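Local coordinates for protein butyryl-CoA dehydrogenase (Marinomonas mediterranea, PDB 6CXT) that belongs to the acyl-CoA dehydrogenase family and binds flavin-adenine dinucleotide in a chain built of two mainly helical regions around a beta-rich middle domain, at residues E11-A16 against L74-T79; P52-K57 against G102-K107; Y169-K174 against L179-F184. All coordinates share one frame; numbering follows the deposited sequence.

Contact 1: residues E11-A16 against L74-T79; sequences ELFEHA and LGQSCT
The hydroxyl of S77 is where the two helices meet through polar atoms: its OG lies 3.0 Å from the backbone oxygen A16 O. G73 O, one turn back on S77's own helix, is also within hydrogen-bonding reach of OG, so its single proton has two carbonyls to choose from. A weak bond from G20 N brings a third group to OG. A chi1 of 63° sets OG between the backbone N and the carbonyl carbon of S77, and from there it reaches back along its own helix as well as across.

Beside this bond the helices come close, with A16 CA and L74 CA only 5.2 Å apart. The methyl of A16 rests against L74, its CB 4.0 Å from L74 CG, while the L74 CD2 branch lies alongside the A16 carbonyl, 3.7 Å from A16 O. Further out, F13 comes obliquely to the Q76 amide, with F13 CZ 4.3 Å from Q76 OE1; the F13 ring also makes a cation-pi contact with K69.

R256 of helix 248-267 bonds to Q76 O, where helix 64-77 ends. The whole is a helix-helix contact between helices 7-19 and 64-77 in the all-helical N-terminal domain of the acyl-CoA dehydrogenase fold.

Contact 2: residues P52-K57 against G102-K107; sequences PEKYAK and GSETLK
The phenol oxygen of Y55 gives its proton to E104, OH to OE1 at 2.8 Å, and OE1 accepts it with its syn lone pair. The same Y55 OH accepts from the ammonium of K107, whose NZ is 3.1 Å away; a bend at chi3 of -63° in the K107 chain turns the ammonium to the phenol oxygen. K107 NZ also forms a salt bridge to the other oxygen, E104 OE2, at 2.7 Å, coming in from well above the carboxylate plane. The three groups thus close a small ring of bonds that fixes where the phenol end sits, with E104 OE1 in the plane of the aromatic ring and the carboxylate turned 45° from it.

The Y55 ring itself lies between two lysine chains. K107 runs over one face, its CD 4.0 Å above the plane and offset toward the rim, and its CB touches Y55 CD1 at 3.7 Å. K54 CG lies over the centre of the opposite face at a height of 4.2 Å. From there the K54 chain carries its NZ to 4.1 Å from E104 OE1, longer than a salt bridge but likely to add some electrostatic attraction.

In the helical N-terminal domain of this acyl-CoA dehydrogenase fold, these residues tie the loop before helix 64-77 to the first turn of helix 104-114. S103 is the N-cap of that helix, its OG accepting from L106 N at 2.9 Å and 169°. One step further along, H108 joins the two backbones, with ND1 bonded to E104 O and NE2 to K54 O, and its ring meets that of Y55.

Contact 3: residues Y169-K174 against L179-F184; sequences YATTNK and LGQTAF
Strands 165-171 and 181-187 meet here as an antiparallel beta hairpin in the beta-rich middle domain of the acyl-CoA dehydrogenase fold, the axes of the short segments 169-171 and 181-184 running 144° apart. A170 and T182 form the hydrogen-bonded pair: A170 N gives to T182 O at 3.0 Å, and T182 N returns a bond to A170 O at 2.9 Å. Toward the turn the ladder gives way to one carbonyl with two donors, since G180 O takes N173 N at 2.9 Å and, weakly because the angle is bent to 128°, T172 N.

Apolar contacts lie on both faces. The Y169 ring reaches A183, CE2 to CB at 3.7 Å, and is met edge-to-face by F235. On the other face F184 lies by A170, with CE2 4.2 Å from A170 CB, and T172 CG2 comes to the edge of the F184 ring.

Side-chain polar bonds fall into two groups. T171 OG1 and Q181 NE2 are bridged by a water, and they bond also to L137 O and I134 O. Near E228, T172 turns its hydroxyl in over its own backbone (chi1 47°), facing T182. There T182 OG1 donates to T172 OG1 at 2.7 Å, while G229 N bonds to T182 OG1 and T172 OG1 bonds on to E228 OE2.

Contacts 1 and 2 both lie in the helical N-terminal domain, and their segments alternate along the chain: 11-16, 52-57, 74-79, then 102-107. Each therefore brings back together parts separated by other helices. Their centres are 27 Å apart and their nearest atoms about 13 Å. Contact 3 follows in series, a local hairpin in the middle domain. It lies closer to contact 2, centres 24 Å apart and nearest atoms about 7 Å without touching, than to contact 1, whose centre is 39 Å away across the centre of the chain. Contact 3 includes Y169, whose side chain is about 7 Å from bound flavin-adenine dinucleotide, so this hairpin lies near the flavin site.

Contact 1: residues E11-A16 against L74-T79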
loop_
_atom_site.group_PDB
_atom_site.type_symbol
_atom_site.label_atom_id
_atom_site.label_comp_id
_atom_site.label_asym_id
_atom_site.label_seq_id
_atom_site.Cartn_x
_atom_site.Cartn_y
_atom_site.Cartn_z
ATOM N N GLU B 11 -18.866 -1.424 32.910
ATOM C CA GLU B 11 -18.423 -2.179 34.058
ATOM C C GLU B 11 -17.851 -3.556 33.661
ATOM O O GLU B 11 -16.792 -3.980 34.161
ATOM C CB GLU B 11 -19.562 -2.317 35.102
ATOM C CG GLU B 11 -19.073 -2.767 36.469
ATOM C CD GLU B 11 -17.700 -2.193 36.804
ATOM O OE1 GLU B 11 -17.599 -0.941 36.891
ATOM O OE2 GLU B 11 -16.725 -2.990 36.937
ATOM N N LEU B 12 -18.570 -4.240 32.788
ATOM C CA LEU B 12 -18.132 -5.530 32.282
ATOM C C LEU B 12 -16.814 -5.398 31.518
ATOM O O LEU B 12 -15.928 -6.241 31.641
ATOM C CB LEU B 12 -19.217 -6.128 31.395
ATOM C CG LEU B 12 -20.440 -6.646 32.168
ATOM C CD1 LEU B 12 -21.666 -6.648 31.270
ATOM C CD2 LEU B 12 -20.169 -8.027 32.755
ATOM N N PHE B 13 -16.684 -4.327 30.731
ATOM C CA PHE B 13 -15.451 -4.100 29.997
ATOM C C PHE B 13 -14.296 -3.876 30.955
ATOM O O PHE B 13 -13.214 -4.466 30.811
ATOM C CB PHE B 13 -15.627 -2.911 29.067
ATOM C CG PHE B 13 -14.427 -2.633 28.197
ATOM C CD1 PHE B 13 -14.088 -3.499 27.120
ATOM C CD2 PHE B 13 -13.662 -1.484 28.398
ATOM C CE1 PHE B 13 -13.015 -3.193 26.291
ATOM C CE2 PHE B 13 -12.554 -1.178 27.561
ATOM C CZ PHE B 13 -12.231 -2.030 26.521
ATOM N N GLU B 14 -14.510 -3.051 31.970
ATOM C CA GLU B 14 -13.437 -2.829 32.945
ATOM C C GLU B 14 -13.089 -4.123 33.666
ATOM O O GLU B 14 -11.912 -4.374 33.954
ATOM C CB GLU B 14 -13.823 -1.755 33.975
ATOM C CG GLU B 14 -13.827 -0.324 33.422
ATOM C CD GLU B 14 -12.545 0.054 32.669
ATOM O OE1 GLU B 14 -12.664 0.593 31.528
ATOM O OE2 GLU B 14 -11.425 -0.186 33.212
ATOM N N HIS B 15 -14.106 -4.944 33.927
ATOM C CA HIS B 15 -13.902 -6.255 34.596
ATOM C C HIS B 15 -12.988 -7.150 33.713
ATOM O O HIS B 15 -11.975 -7.699 34.191
ATOM C CB HIS B 15 -15.283 -6.876 34.944
ATOM C CG HIS B 15 -15.226 -8.186 35.677
ATOM N ND1 HIS B 15 -14.381 -8.425 36.746
ATOM C CD2 HIS B 15 -15.940 -9.332 35.503
ATOM C CE1 HIS B 15 -14.558 -9.665 37.180
ATOM N NE2 HIS B 15 -15.507 -10.231 36.454
ATOM N N ALA B 16 -13.301 -7.214 32.409
ATOM C CA ALA B 16 -12.423 -7.898 31.427
ATOM C C ALA B 16 -11.000 -7.369 31.395
ATOM O O ALA B 16 -10.042 -8.150 31.339
ATOM C CB ALA B 16 -13.035 -7.855 30.038
ATOM N N LEU B 74 -10.829 -8.569 26.954
ATOM C CA LEU B 74 -9.905 -9.700 27.244
ATOM C C LEU B 74 -8.745 -9.722 26.248
ATOM O O LEU B 74 -7.623 -9.992 26.642
ATOM C CB LEU B 74 -10.631 -11.061 27.211
ATOM C CG LEU B 74 -11.682 -11.267 28.341
ATOM C CD1 LEU B 74 -12.547 -12.507 28.113
ATOM C CD2 LEU B 74 -10.936 -11.352 29.685
ATOM N N GLY B 75 -9.035 -9.440 24.973
ATOM C CA GLY B 75 -7.973 -9.438 23.925
ATOM C C GLY B 75 -6.956 -8.367 24.250
ATOM O O GLY B 75 -5.771 -8.536 23.932
ATOM N N GLN B 76 -7.419 -7.275 24.886
ATOM C CA GLN B 76 -6.487 -6.197 25.312
ATOM C C GLN B 76 -5.628 -6.589 26.532
ATOM O O GLN B 76 -4.395 -6.345 26.558
ATOM C CB GLN B 76 -7.256 -4.851 25.531
ATOM C CG GLN B 76 -6.321 -3.675 25.767
ATOM C CD GLN B 76 -7.091 -2.371 25.958
ATOM O OE1 GLN B 76 -8.135 -2.166 25.373
ATOM N NE2 GLN B 76 -6.541 -1.482 26.747
ATOM N N SER B 77 -6.225 -7.247 27.518
ATOM C CA SER B 77 -5.488 -7.416 28.770
ATOM C C SER B 77 -4.788 -8.773 28.854
ATOM O O SER B 77 -3.863 -8.898 29.628
ATOM C CB SER B 77 -6.430 -7.238 29.946
ATOM O OG SER B 77 -7.416 -8.237 29.915
ATOM N N CYS B 78 -5.263 -9.786 28.117
ATOM C CA CYS B 78 -4.681 -11.153 28.207
ATOM C C CYS B 78 -3.640 -11.264 27.129
ATOM O O CYS B 78 -3.994 -11.228 25.953
ATOM C CB CYS B 78 -5.711 -12.287 27.993
ATOM S SG CYS B 78 -7.082 -12.306 29.163
ATOM N N THR B 79 -2.377 -11.423 27.496
ATOM C CA THR B 79 -1.390 -11.540 26.425
ATOM C C THR B 79 -1.396 -12.864 25.688
ATOM O O THR B 79 -0.829 -12.956 24.617
ATOM C CB THR B 79 0.020 -11.298 26.914
ATOM O OG1 THR B 79 0.202 -12.102 28.078
ATOM C CG2 THR B 79 0.226 -9.748 27.193
#

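Contact 2: residues P52-K57 against G102-K107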
loop_
_atom_site.group_PDB
_atom_site.type_symbol
_atom_site.label_atom_id
_atom_site.label_comp_id
_atom_site.label_asym_id
_atom_site.label_seq_id
_atom_site.Cartn_x
_atom_site.Cartn_y
_atom_site.Cartn_z
ATOM N N PRO B 52 -27.768 -18.576 26.951
ATOM C CA PRO B 52 -28.910 -18.287 27.838
ATOM C C PRO B 52 -28.846 -19.098 29.135
ATOM O O PRO B 52 -28.436 -20.271 29.118
ATOM C CB PRO B 52 -30.112 -18.735 26.998
ATOM C CG PRO B 52 -29.650 -18.655 25.585
ATOM C CD PRO B 52 -28.222 -19.122 25.658
ATOM N N GLU B 53 -29.245 -18.479 30.240
ATOM C CA GLU B 53 -29.402 -19.182 31.522
ATOM C C GLU B 53 -30.247 -20.468 31.422
ATOM O O GLU B 53 -29.960 -21.445 32.103
ATOM C CB GLU B 53 -29.971 -18.249 32.588
ATOM C CG GLU B 53 -29.681 -18.748 33.995
ATOM C CD GLU B 53 -29.923 -17.713 35.077
ATOM O OE1 GLU B 53 -30.042 -16.503 34.769
ATOM O OE2 GLU B 53 -29.988 -18.123 36.255
ATOM N N LYS B 54 -31.262 -20.459 30.560
ATOM C CA LYS B 54 -32.092 -21.634 30.262
ATOM C C LYS B 54 -31.259 -22.900 30.015
ATOM O O LYS B 54 -31.700 -24.029 30.318
ATOM C CB LYS B 54 -32.955 -21.336 29.032
ATOM C CG LYS B 54 -34.081 -22.323 28.757
ATOM C CD LYS B 54 -34.640 -22.134 27.352
ATOM C CE LYS B 54 -35.988 -22.823 27.123
ATOM N NZ LYS B 54 -36.058 -24.256 27.536
ATOM N N TYR B 55 -30.058 -22.725 29.458
ATOM C CA TYR B 55 -29.226 -23.885 29.100
ATOM C C TYR B 55 -27.977 -24.086 29.919
ATOM O O TYR B 55 -27.401 -25.153 29.845
ATOM C CB TYR B 55 -28.900 -23.928 27.611
ATOM C CG TYR B 55 -30.117 -24.000 26.754
ATOM C CD1 TYR B 55 -30.873 -25.184 26.656
ATOM C CD2 TYR B 55 -30.541 -22.879 26.051
ATOM C CE1 TYR B 55 -32.011 -25.237 25.851
ATOM C CE2 TYR B 55 -31.663 -22.917 25.250
ATOM C CZ TYR B 55 -32.404 -24.089 25.165
ATOM O OH TYR B 55 -33.504 -24.082 24.343
ATOM N N ALA B 56 -27.573 -23.088 30.705
ATOM C CA ALA B 56 -26.384 -23.202 31.526
ATOM C C ALA B 56 -26.513 -22.255 32.685
ATOM O O ALA B 56 -26.793 -21.065 32.488
ATOM C CB ALA B 56 -25.141 -22.865 30.699
ATOM N N LYS B 57 -26.268 -22.778 33.887
ATOM C CA LYS B 57 -26.679 -22.128 35.130
ATOM C C LYS B 57 -26.101 -20.728 35.317
ATOM O O LYS B 57 -26.803 -19.819 35.799
ATOM C CB LYS B 57 -26.422 -23.023 36.360
ATOM C CG LYS B 57 -24.986 -23.050 36.848
ATOM C CD LYS B 57 -24.846 -23.446 38.313
ATOM C CE LYS B 57 -24.256 -24.845 38.460
ATOM N NZ LYS B 57 -23.349 -24.899 39.647
ATOM N N GLY B 102 -29.286 -27.553 17.770
ATOM C CA GLY B 102 -29.382 -28.810 18.516
ATOM C C GLY B 102 -30.825 -29.026 19.017
ATOM O O GLY B 102 -31.536 -28.052 19.350
ATOM N N SER B 103 -31.242 -30.302 19.099
ATOM C CA SER B 103 -32.495 -30.667 19.800
ATOM C C SER B 103 -32.432 -30.097 21.227
ATOM O O SER B 103 -31.334 -29.852 21.746
ATOM C CB SER B 103 -32.604 -32.195 19.877
ATOM O OG SER B 103 -31.763 -32.672 20.916
ATOM N N GLU B 104 -33.583 -29.911 21.874
ATOM C CA GLU B 104 -33.614 -29.489 23.278
ATOM C C GLU B 104 -32.839 -30.414 24.213
ATOM O O GLU B 104 -32.228 -29.938 25.175
ATOM C CB GLU B 104 -35.063 -29.361 23.789
ATOM C CG GLU B 104 -35.871 -28.303 23.059
ATOM C CD GLU B 104 -35.220 -26.918 23.114
ATOM O OE1 GLU B 104 -34.886 -26.472 24.237
ATOM O OE2 GLU B 104 -35.067 -26.289 22.034
ATOM N N THR B 105 -32.863 -31.720 23.925
ATOM C CA THR B 105 -32.152 -32.701 24.747
ATOM C C THR B 105 -30.623 -32.567 24.584
ATOM O O THR B 105 -29.874 -32.516 25.577
ATOM C CB THR B 105 -32.715 -34.152 24.587
ATOM O OG1 THR B 105 -32.570 -34.614 23.239
ATOM C CG2 THR B 105 -34.217 -34.153 24.926
ATOM N N LEU B 106 -30.177 -32.463 23.334
ATOM C CA LEU B 106 -28.753 -32.193 23.063
ATOM C C LEU B 106 -28.256 -30.896 23.761
ATOM O O LEU B 106 -27.236 -30.923 24.482
ATOM C CB LEU B 106 -28.450 -32.247 21.556
ATOM C CG LEU B 106 -26.949 -32.438 21.226
ATOM C CD1 LEU B 106 -26.384 -33.823 21.536
ATOM C CD2 LEU B 106 -26.706 -32.108 19.773
ATOM N N LYS B 107 -29.029 -29.812 23.646
ATOM C CA LYS B 107 -28.686 -28.567 24.326
ATOM C C LYS B 107 -28.543 -28.679 25.851
ATOM O O LYS B 107 -27.548 -28.201 26.412
ATOM C CB LYS B 107 -29.616 -27.426 23.935
ATOM C CG LYS B 107 -29.544 -27.106 22.454
ATOM C CD LYS B 107 -30.371 -25.903 22.089
ATOM C CE LYS B 107 -31.847 -26.120 22.346
ATOM N NZ LYS B 107 -32.689 -25.188 21.549
#

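Contact 3: residues Y169-K174 against L179-F184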
loop_
_atom_site.group_PDB
_atom_site.type_symbol
_atom_site.label_atom_id
_atom_site.label_comp_id
_atom_site.label_asym_id
_atom_site.label_seq_id
_atom_site.Cartn_x
_atom_site.Cartn_y
_atom_site.Cartn_z
ATOM N N TYR B 169 -18.545 -31.689 9.878
ATOM C CA TYR B 169 -19.392 -31.412 8.727
ATOM C C TYR B 169 -19.046 -32.493 7.725
ATOM O O TYR B 169 -17.867 -32.723 7.426
ATOM C CB TYR B 169 -19.152 -29.933 8.182
ATOM C CG TYR B 169 -19.652 -28.900 9.158
ATOM C CD1 TYR B 169 -18.837 -28.423 10.201
ATOM C CD2 TYR B 169 -20.909 -28.372 9.035
ATOM C CE1 TYR B 169 -19.320 -27.517 11.122
ATOM C CE2 TYR B 169 -21.390 -27.438 9.940
ATOM C CZ TYR B 169 -20.588 -27.006 10.965
ATOM O OH TYR B 169 -21.090 -26.089 11.845
ATOM N N ALA B 170 -20.070 -33.219 7.231
ATOM C CA ALA B 170 -19.826 -34.444 6.460
ATOM C C ALA B 170 -20.805 -34.495 5.269
ATOM O O ALA B 170 -21.864 -33.923 5.364
ATOM C CB ALA B 170 -19.996 -35.692 7.342
ATOM N N THR B 171 -20.419 -35.144 4.182
ATOM C CA THR B 171 -21.363 -35.301 3.053
ATOM C C THR B 171 -22.358 -36.448 3.355
ATOM O O THR B 171 -21.933 -37.604 3.534
ATOM C CB THR B 171 -20.596 -35.585 1.777
ATOM O OG1 THR B 171 -19.687 -34.495 1.567
ATOM C CG2 THR B 171 -21.572 -35.658 0.548
ATOM N N THR B 172 -23.640 -36.104 3.437
ATOM C CA THR B 172 -24.701 -37.104 3.484
ATOM C C THR B 172 -25.350 -37.479 2.129
ATOM O O THR B 172 -25.946 -38.577 2.021
ATOM C CB THR B 172 -25.754 -36.771 4.520
ATOM O OG1 THR B 172 -26.146 -35.400 4.397
ATOM C CG2 THR B 172 -25.215 -37.053 5.940
ATOM N N ASN B 173 -25.207 -36.625 1.094
ATOM C CA ASN B 173 -25.776 -36.923 -0.249
ATOM C C ASN B 173 -25.052 -36.112 -1.322
ATOM O O ASN B 173 -25.324 -34.925 -1.481
ATOM C CB ASN B 173 -27.304 -36.676 -0.240
ATOM C CG ASN B 173 -28.029 -37.145 -1.538
ATOM O OD1 ASN B 173 -29.207 -37.496 -1.476
ATOM N ND2 ASN B 173 -27.371 -37.097 -2.676
ATOM N N LYS B 174 -24.133 -36.756 -2.031
ATOM C CA LYS B 174 -23.292 -36.130 -3.060
ATOM C C LYS B 174 -24.113 -35.365 -4.099
ATOM O O LYS B 174 -23.734 -34.268 -4.526
ATOM C CB LYS B 174 -22.458 -37.196 -3.764
ATOM C CG LYS B 174 -20.971 -36.887 -3.922
ATOM C CD LYS B 174 -20.140 -38.151 -4.218
ATOM C CE LYS B 174 -20.207 -39.229 -3.122
ATOM N NZ LYS B 174 -21.205 -40.343 -3.511
ATOM N N LEU B 179 -26.656 -28.578 -0.740
ATOM C CA LEU B 179 -27.625 -28.914 0.296
ATOM C C LEU B 179 -27.536 -30.426 0.640
ATOM O O LEU B 179 -28.515 -31.039 1.117
ATOM C CB LEU B 179 -29.034 -28.463 -0.096
ATOM C CG LEU B 179 -29.189 -26.965 -0.401
ATOM C CD1 LEU B 179 -30.572 -26.741 -1.000
ATOM C CD2 LEU B 179 -29.034 -26.096 0.868
ATOM N N GLY B 180 -26.362 -30.995 0.363
ATOM C CA GLY B 180 -26.067 -32.403 0.678
ATOM C C GLY B 180 -25.094 -32.735 1.819
ATOM O O GLY B 180 -24.523 -33.859 1.848
ATOM N N GLN B 181 -24.955 -31.813 2.782
ATOM C CA GLN B 181 -24.035 -32.008 3.892
ATOM C C GLN B 181 -24.821 -31.931 5.152
ATOM O O GLN B 181 -25.890 -31.353 5.171
ATOM C CB GLN B 181 -22.918 -30.889 3.879
ATOM C CG GLN B 181 -21.987 -31.000 2.705
ATOM C CD GLN B 181 -21.090 -29.755 2.515
ATOM O OE1 GLN B 181 -21.258 -28.771 3.214
ATOM N NE2 GLN B 181 -20.152 -29.824 1.581
ATOM N N THR B 182 -24.275 -32.474 6.249
ATOM C CA THR B 182 -24.927 -32.430 7.548
ATOM C C THR B 182 -23.889 -32.203 8.659
ATOM O O THR B 182 -22.750 -32.651 8.532
ATOM C CB THR B 182 -25.691 -33.816 7.777
ATOM O OG1 THR B 182 -26.626 -34.017 6.683
ATOM C CG2 THR B 182 -26.409 -33.882 9.088
ATOM N N ALA B 183 -24.320 -31.497 9.702
ATOM C CA ALA B 183 -23.516 -31.228 10.874
ATOM C C ALA B 183 -23.819 -32.222 11.982
ATOM O O ALA B 183 -25.001 -32.519 12.259
ATOM C CB ALA B 183 -23.780 -29.820 11.370
ATOM N N PHE B 184 -22.763 -32.685 12.652
ATOM C CA PHE B 184 -22.897 -33.660 13.753
ATOM C C PHE B 184 -21.990 -33.242 14.907
ATOM O O PHE B 184 -20.896 -32.720 14.673
ATOM C CB PHE B 184 -22.358 -35.020 13.272
ATOM C CG PHE B 184 -23.142 -35.622 12.142
ATOM C CD1 PHE B 184 -24.305 -36.385 12.400
ATOM C CD2 PHE B 184 -22.714 -35.464 10.822
ATOM C CE1 PHE B 184 -25.008 -36.962 11.350
ATOM C CE2 PHE B 184 -23.421 -36.032 9.757
ATOM C CZ PHE B 184 -24.569 -36.803 10.032
HETATM O O HOH W 1 -19.916 -32.207 0.221
#